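Local structure of sensor protein (Bacteroides thetaiotaomicron, 2X7X) at residues Lys22-Ile27 against Val39-Ala44; Ile106-Tyr111 against Phe243-Asn248. The protein binds fructose in this periplasmic domain of a hybrid two-component sensor, whose cytoplasmic part is probably a histidine kinase that phosphorylates itself using ATP. All coordinates share one frame; numbering follows the deposited sequence.

Contact 1 of 2, residues Lys22-Ile27 against Val39-Ala44; sequences KMNDEI and VEIRSA
Ile27 sets its branch methyl CG2 against CG1 of Val39, 4.0 Å away, the two side chains crossing at about a right angle. This is the buried, apolar end of the contact, where helix 18-31 lies on strand 38-43, the edge strand within this chain of the parallel sheet; strand 8-13, the helix and strand 38-43 form one right-handed beta-alpha-beta unit of the periplasmic-binding-protein fold. Val39 is packed by Ile27, Leu28 and Ala31 of the helix and by Val11 of the adjoining strand.

Toward the start of the helix the surroundings are more open and more polar, for Asn24 and Ile41 are both partly exposed and an amide is set against methyls. The amide of Asn24 slants across Ile41: ND2 lies 3.9 Å from Ile41 CG2, while Asn24 CB meets Ile41 CD1, also at 3.9 Å. CG of Asn24 lies anti to the carbonyl carbon (chi1 -65°), which leaves the amide against Ile41 CG2 and CB beside CD1. Its OD1 accepts a hydrogen bond from Gln13 NE2 on strand 8-13. Arg42, on the other face of the strand, turns from the helix and forms a salt bridge with Asp54. Helix and edge strand therefore meet through van der Waals contact alone, while OD1 of Asn24 takes its hydrogen bond from the adjoining strand.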
loop_
_atom_site.group_PDB
_atom_site.type_symbol
_atom_site.label_atom_id
_atom_site.label_comp_id
_atom_site.label_asym_id
_atom_site.label_seq_id
_atom_site.Cartn_x
_atom_site.Cartn_y
_atom_site.Cartn_z
ATOM N N LYS A 22 15.180 5.117 -6.682
ATOM C CA LYS A 22 14.355 5.014 -5.489
ATOM C C LYS A 22 15.163 4.738 -4.205
ATOM O O LYS A 22 14.876 5.318 -3.153
ATOM C CB LYS A 22 13.274 3.951 -5.668
ATOM C CG LYS A 22 12.156 4.078 -4.650
ATOM C CD LYS A 22 11.319 2.839 -4.569
ATOM C CE LYS A 22 10.451 2.882 -3.334
ATOM N NZ LYS A 22 10.378 1.540 -2.696
ATOM N N MET A 23 16.147 3.846 -4.289
ATOM C CA MET A 23 16.988 3.526 -3.136
ATOM C C MET A 23 17.862 4.725 -2.728
ATOM O O MET A 23 17.903 5.097 -1.551
ATOM C CB MET A 23 17.855 2.301 -3.427
ATOM C CG MET A 23 18.793 1.896 -2.307
ATOM S SD MET A 23 19.980 0.663 -2.872
ATOM C CE MET A 23 20.938 0.428 -1.397
ATOM N N ASN A 24 18.550 5.315 -3.704
ATOM C CA ASN A 24 19.357 6.506 -3.475
ATOM C C ASN A 24 18.594 7.587 -2.705
ATOM O O ASN A 24 18.982 7.949 -1.589
ATOM C CB ASN A 24 19.867 7.051 -4.807
ATOM C CG ASN A 24 20.832 6.097 -5.499
ATOM O OD1 ASN A 24 21.346 5.155 -4.890
ATOM N ND2 ASN A 24 21.088 6.345 -6.777
ATOM N N ASP A 25 17.497 8.064 -3.298
ATOM C CA ASP A 25 16.625 9.062 -2.683
ATOM C C ASP A 25 16.210 8.677 -1.281
ATOM O O ASP A 25 16.036 9.550 -0.442
ATOM C CB ASP A 25 15.360 9.290 -3.512
ATOM C CG ASP A 25 15.635 9.951 -4.852
ATOM O OD1 ASP A 25 14.668 10.073 -5.629
ATOM O OD2 ASP A 25 16.792 10.336 -5.145
ATOM N N GLU A 26 16.039 7.383 -1.025
ATOM C CA GLU A 26 15.674 6.906 0.318
ATOM C C GLU A 26 16.830 7.056 1.306
ATOM O O GLU A 26 16.609 7.236 2.499
ATOM C CB GLU A 26 15.205 5.443 0.287
ATOM C CG GLU A 26 13.714 5.232 0.050
ATOM C CD GLU A 26 13.343 3.790 -0.311
ATOM O OE1 GLU A 26 12.136 3.490 -0.357
ATOM O OE2 GLU A 26 14.234 2.946 -0.551
ATOM N N ILE A 27 18.054 6.962 0.797
ATOM C CA ILE A 27 19.253 7.069 1.618
ATOM C C ILE A 27 19.467 8.534 1.992
ATOM O O ILE A 27 19.483 8.882 3.177
ATOM C CB ILE A 27 20.491 6.483 0.892
ATOM C CG1 ILE A 27 20.392 4.957 0.831
ATOM C CG2 ILE A 27 21.787 6.911 1.580
ATOM C CD1 ILE A 27 21.210 4.337 -0.291
ATOM N N VAL A 39 26.480 12.225 2.232
ATOM C CA VAL A 39 26.402 11.035 1.389
ATOM C C VAL A 39 26.715 11.385 -0.059
ATOM O O VAL A 39 26.098 12.273 -0.653
ATOM C CB VAL A 39 25.021 10.338 1.468
ATOM C CG1 VAL A 39 25.009 9.099 0.596
ATOM C CG2 VAL A 39 24.675 9.974 2.905
ATOM N N GLU A 40 27.684 10.669 -0.610
ATOM C CA GLU A 40 28.080 10.815 -1.991
ATOM C C GLU A 40 27.754 9.510 -2.721
ATOM O O GLU A 40 27.956 8.424 -2.170
ATOM C CB GLU A 40 29.572 11.088 -2.030
ATOM C CG GLU A 40 30.131 11.468 -3.376
ATOM C CD GLU A 40 31.605 11.801 -3.293
ATOM O OE1 GLU A 40 32.145 11.883 -2.153
ATOM O OE2 GLU A 40 32.218 11.976 -4.370
ATOM N N ILE A 41 27.243 9.614 -3.948
ATOM C CA ILE A 41 26.743 8.443 -4.685
ATOM C C ILE A 41 27.210 8.453 -6.129
ATOM O O ILE A 41 27.083 9.469 -6.809
ATOM C CB ILE A 41 25.190 8.359 -4.661
ATOM C CG1 ILE A 41 24.667 8.308 -3.224
ATOM C CG2 ILE A 41 24.708 7.140 -5.435
ATOM C CD1 ILE A 41 23.170 8.389 -3.111
ATOM N N ARG A 42 27.733 7.314 -6.586
ATOM C CA ARG A 42 28.221 7.147 -7.969
ATOM C C ARG A 42 27.674 5.869 -8.609
ATOM O O ARG A 42 27.543 4.836 -7.942
ATOM C CB ARG A 42 29.755 7.098 -7.998
ATOM C CG ARG A 42 30.441 8.330 -7.408
ATOM C CD ARG A 42 31.927 8.097 -7.131
ATOM N NE ARG A 42 32.730 7.958 -8.350
ATOM C CZ ARG A 42 33.194 8.976 -9.074
ATOM N NH1 ARG A 42 32.936 10.234 -8.714
ATOM N NH2 ARG A 42 33.916 8.733 -10.165
ATOM N N SER A 43 27.364 5.937 -9.898
ATOM C CA SER A 43 26.901 4.773 -10.636
ATOM C C SER A 43 28.038 4.215 -11.480
ATOM O O SER A 43 28.837 4.963 -12.029
ATOM C CB SER A 43 25.692 5.122 -11.521
ATOM O OG SER A 43 25.442 4.105 -12.492
ATOM N N ALA A 44 28.091 2.895 -11.584
ATOM C CA ALA A 44 29.104 2.218 -12.375
ATOM C C ALA A 44 28.647 1.967 -13.804
ATOM O O ALA A 44 29.420 1.470 -14.621
ATOM C CB ALA A 44 29.483 0.916 -11.712
#

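Contact 2 of 2, residues Ile106-Tyr111 against Phe243-Asn248; sequences IGADNY and FIYPTN. With FRU (beta-D-fructofuranose), chain E.
Asn110 and Tyr245 meet through a nearly straight hydrogen bond, ND2 of Asn110 to OH of Tyr245, 3.1 Å long with an N-H...O angle of 174°. It joins two of the crossover (hinge) segments of a periplasmic-binding-protein fold: strand 104-108, ahead of Asn110, belongs to one sheet, strand 241-244, ahead of Tyr245, to the other, and fructose is bound in the cleft between the lobes. The phenol oxygen lies in the Asn110 amide plane, which is turned 50° from the ring, and Asn110 OD1 comes within 3.3 Å of Tyr245 CE1. Also near CE1, Ala108 CB sits 3.8 Å from that atom and equally far from Pro246 CD, a small apolar patch beside the polar pair. Tyr245 holds CG opposite its backbone N (chi1 -167°), which carries the ring toward Asn110 and the sugar; on the sugar side, Tyr245 CD2 approaches O4 of the fructose to 3.4 Å.

Other pocket residues position these groups. Asp94, itself hydrogen-bonded to the sugar, also bonds to Tyr245 OH, so the phenol oxygen has partners in both Asn110 and Asp94. Arg146 NE donates to Asn110 OD1 and its guanidinium makes a cation-pi contact with the tyrosine ring, while Trp19 packs a ring against Tyr245 and bonds to its backbone O. Without the phenol ring of Tyr245, as with an alanine here, Asn110 ND2 and Asp94 would probably lose their shared partner, and a gap would be likely to open between Ala108 and the sugar. Further out, Asp109 caps the helix that begins with Asn110: its OD2 accepts from Tyr111 N at 3.0 Å, the donor lying above the carboxylate plane.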
loop_
_atom_site.group_PDB
_atom_site.type_symbol
_atom_site.label_atom_id
_atom_site.label_comp_id
_atom_site.label_asym_id
_atom_site.label_seq_id
_atom_site.Cartn_x
_atom_site.Cartn_y
_atom_site.Cartn_z
ATOM N N ILE A 106 22.994 -6.352 3.860
ATOM C CA ILE A 106 21.537 -6.189 3.864
ATOM C C ILE A 106 20.932 -6.411 2.475
ATOM O O ILE A 106 21.446 -5.922 1.464
ATOM C CB ILE A 106 21.101 -4.830 4.439
ATOM C CG1 ILE A 106 19.576 -4.776 4.568
ATOM C CG2 ILE A 106 21.640 -3.695 3.590
ATOM C CD1 ILE A 106 19.036 -3.470 5.124
ATOM N N GLY A 107 19.832 -7.150 2.437
ATOM C CA GLY A 107 19.137 -7.408 1.175
ATOM C C GLY A 107 18.005 -8.397 1.298
ATOM O O GLY A 107 17.744 -8.915 2.378
ATOM N N ALA A 108 17.320 -8.660 0.191
ATOM C CA ALA A 108 16.245 -9.634 0.189
ATOM C C ALA A 108 16.763 -10.952 -0.374
ATOM O O ALA A 108 17.696 -10.945 -1.171
ATOM C CB ALA A 108 15.090 -9.120 -0.615
ATOM N N ASP A 109 16.172 -12.083 0.032
ATOM C CA ASP A 109 16.669 -13.395 -0.422
ATOM C C ASP A 109 16.279 -13.709 -1.870
ATOM O O ASP A 109 15.123 -14.036 -2.166
ATOM C CB ASP A 109 16.219 -14.526 0.503
ATOM C CG ASP A 109 16.951 -15.833 0.227
ATOM O OD1 ASP A 109 16.894 -16.730 1.093
ATOM O OD2 ASP A 109 17.599 -15.974 -0.835
ATOM N N ASN A 110 17.257 -13.638 -2.763
ATOM C CA ASN A 110 16.982 -13.830 -4.177
ATOM C C ASN A 110 16.639 -15.264 -4.524
ATOM O O ASN A 110 15.896 -15.511 -5.476
ATOM C CB ASN A 110 18.112 -13.253 -5.047
ATOM C CG ASN A 110 18.065 -11.727 -5.111
ATOM O OD1 ASN A 110 17.259 -11.154 -5.833
ATOM N ND2 ASN A 110 18.899 -11.074 -4.329
ATOM N N TYR A 111 17.159 -16.210 -3.744
ATOM C CA TYR A 111 16.901 -17.623 -3.990
ATOM C C TYR A 111 15.425 -17.905 -3.717
ATOM O O TYR A 111 14.736 -18.533 -4.524
ATOM C CB TYR A 111 17.792 -18.486 -3.107
ATOM C CG TYR A 111 17.711 -19.978 -3.354
ATOM C CD1 TYR A 111 16.729 -20.760 -2.743
ATOM C CD2 TYR A 111 18.633 -20.618 -4.178
ATOM C CE1 TYR A 111 16.662 -22.137 -2.964
ATOM C CE2 TYR A 111 18.569 -21.996 -4.396
ATOM C CZ TYR A 111 17.584 -22.741 -3.783
ATOM O OH TYR A 111 17.532 -24.097 -3.995
ATOM N N PHE A 243 7.360 -9.702 -8.198
ATOM C CA PHE A 243 7.703 -9.859 -6.782
ATOM C C PHE A 243 8.411 -8.640 -6.265
ATOM O O PHE A 243 9.261 -8.074 -6.958
ATOM C CB PHE A 243 8.536 -11.125 -6.564
ATOM C CG PHE A 243 7.731 -12.370 -6.668
ATOM C CD1 PHE A 243 7.216 -12.968 -5.524
ATOM C CD2 PHE A 243 7.417 -12.903 -7.919
ATOM C CE1 PHE A 243 6.436 -14.117 -5.621
ATOM C CE2 PHE A 243 6.642 -14.035 -8.039
ATOM C CZ PHE A 243 6.152 -14.656 -6.893
ATOM N N ILE A 244 8.033 -8.214 -5.066
ATOM C CA ILE A 244 8.636 -7.051 -4.440
ATOM C C ILE A 244 10.110 -7.305 -4.198
ATOM O O ILE A 244 10.471 -8.232 -3.475
ATOM C CB ILE A 244 7.940 -6.697 -3.108
ATOM C CG1 ILE A 244 6.540 -6.121 -3.387
ATOM C CG2 ILE A 244 8.805 -5.730 -2.277
ATOM C CD1 ILE A 244 5.815 -5.613 -2.153
ATOM N N TYR A 245 10.961 -6.518 -4.842
ATOM C CA TYR A 245 12.376 -6.509 -4.505
ATOM C C TYR A 245 12.674 -5.178 -3.834
ATOM O O TYR A 245 12.848 -4.150 -4.512
ATOM C CB TYR A 245 13.263 -6.746 -5.727
ATOM C CG TYR A 245 14.700 -7.053 -5.354
ATOM C CD1 TYR A 245 15.006 -8.139 -4.516
ATOM C CD2 TYR A 245 15.748 -6.267 -5.819
ATOM C CE1 TYR A 245 16.326 -8.438 -4.157
ATOM C CE2 TYR A 245 17.069 -6.556 -5.470
ATOM C CZ TYR A 245 17.349 -7.644 -4.639
ATOM O OH TYR A 245 18.648 -7.955 -4.285
ATOM N N PRO A 246 12.696 -5.181 -2.497
ATOM C CA PRO A 246 12.638 -3.928 -1.728
ATOM C C PRO A 246 13.948 -3.158 -1.725
ATOM O O PRO A 246 15.030 -3.745 -1.625
ATOM C CB PRO A 246 12.274 -4.386 -0.312
ATOM C CG PRO A 246 12.797 -5.800 -0.218
ATOM C CD PRO A 246 12.744 -6.373 -1.631
ATOM N N THR A 247 13.819 -1.844 -1.856
ATOM C CA THR A 247 14.944 -0.926 -1.881
ATOM C C THR A 247 15.382 -0.599 -0.450
ATOM O O THR A 247 16.568 -0.698 -0.134
ATOM C CB THR A 247 14.589 0.358 -2.644
ATOM O OG1 THR A 247 13.392 0.915 -2.101
ATOM C CG2 THR A 247 14.355 0.072 -4.118
ATOM N N ASN A 248 14.414 -0.231 0.396
ATOM C CA ASN A 248 14.624 0.063 1.817
ATOM C C ASN A 248 15.867 0.909 2.129
ATOM O O ASN A 248 16.655 0.590 3.020
ATOM C CB ASN A 248 14.588 -1.226 2.642
ATOM C CG ASN A 248 13.156 -1.731 2.895
ATOM O OD1 ASN A 248 12.186 -0.965 2.874
ATOM N ND2 ASN A 248 13.027 -3.027 3.137
HETATM C C1 FRU E . 18.306 -2.527 -10.305
HETATM C C2 FRU E . 18.182 -3.986 -10.706
HETATM C C3 FRU E . 16.798 -4.551 -10.403
HETATM C C4 FRU E . 17.123 -5.954 -9.929
HETATM C C5 FRU E . 18.390 -5.704 -9.124
HETATM C C6 FRU E . 19.295 -6.920 -8.936
HETATM O O1 FRU E . 19.458 -1.956 -10.920
HETATM O O2 FRU E . 18.528 -4.106 -12.091
HETATM O O3 FRU E . 15.913 -4.506 -11.532
HETATM O O4 FRU E . 16.067 -6.541 -9.160
HETATM O O5 FRU E . 19.092 -4.746 -9.921
HETATM O O6 FRU E . 20.385 -6.576 -8.057
#

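Contacts 1 and 2 lie about 17 Å apart between centres, and both reach the same parallel sheet, through its edge strand 38-43 in contact 1 and its inner strand 104-108 in contact 2. The first is local and partly buried, holding a helix to a strand within one beta-alpha-beta unit by van der Waals packing, including an amide on methyls. The second is a buried contact near the centre of the chain, bringing together segments 132 residues apart with a polar bond beside the sugar. They also touch directly: Thr247 OG1 lies 2.7 Å from Glu26 OE2, a probable hydrogen bond, and Lys22 NZ probably bonds to the same hydroxyl, tying helix 18-31 to the loop after Tyr245.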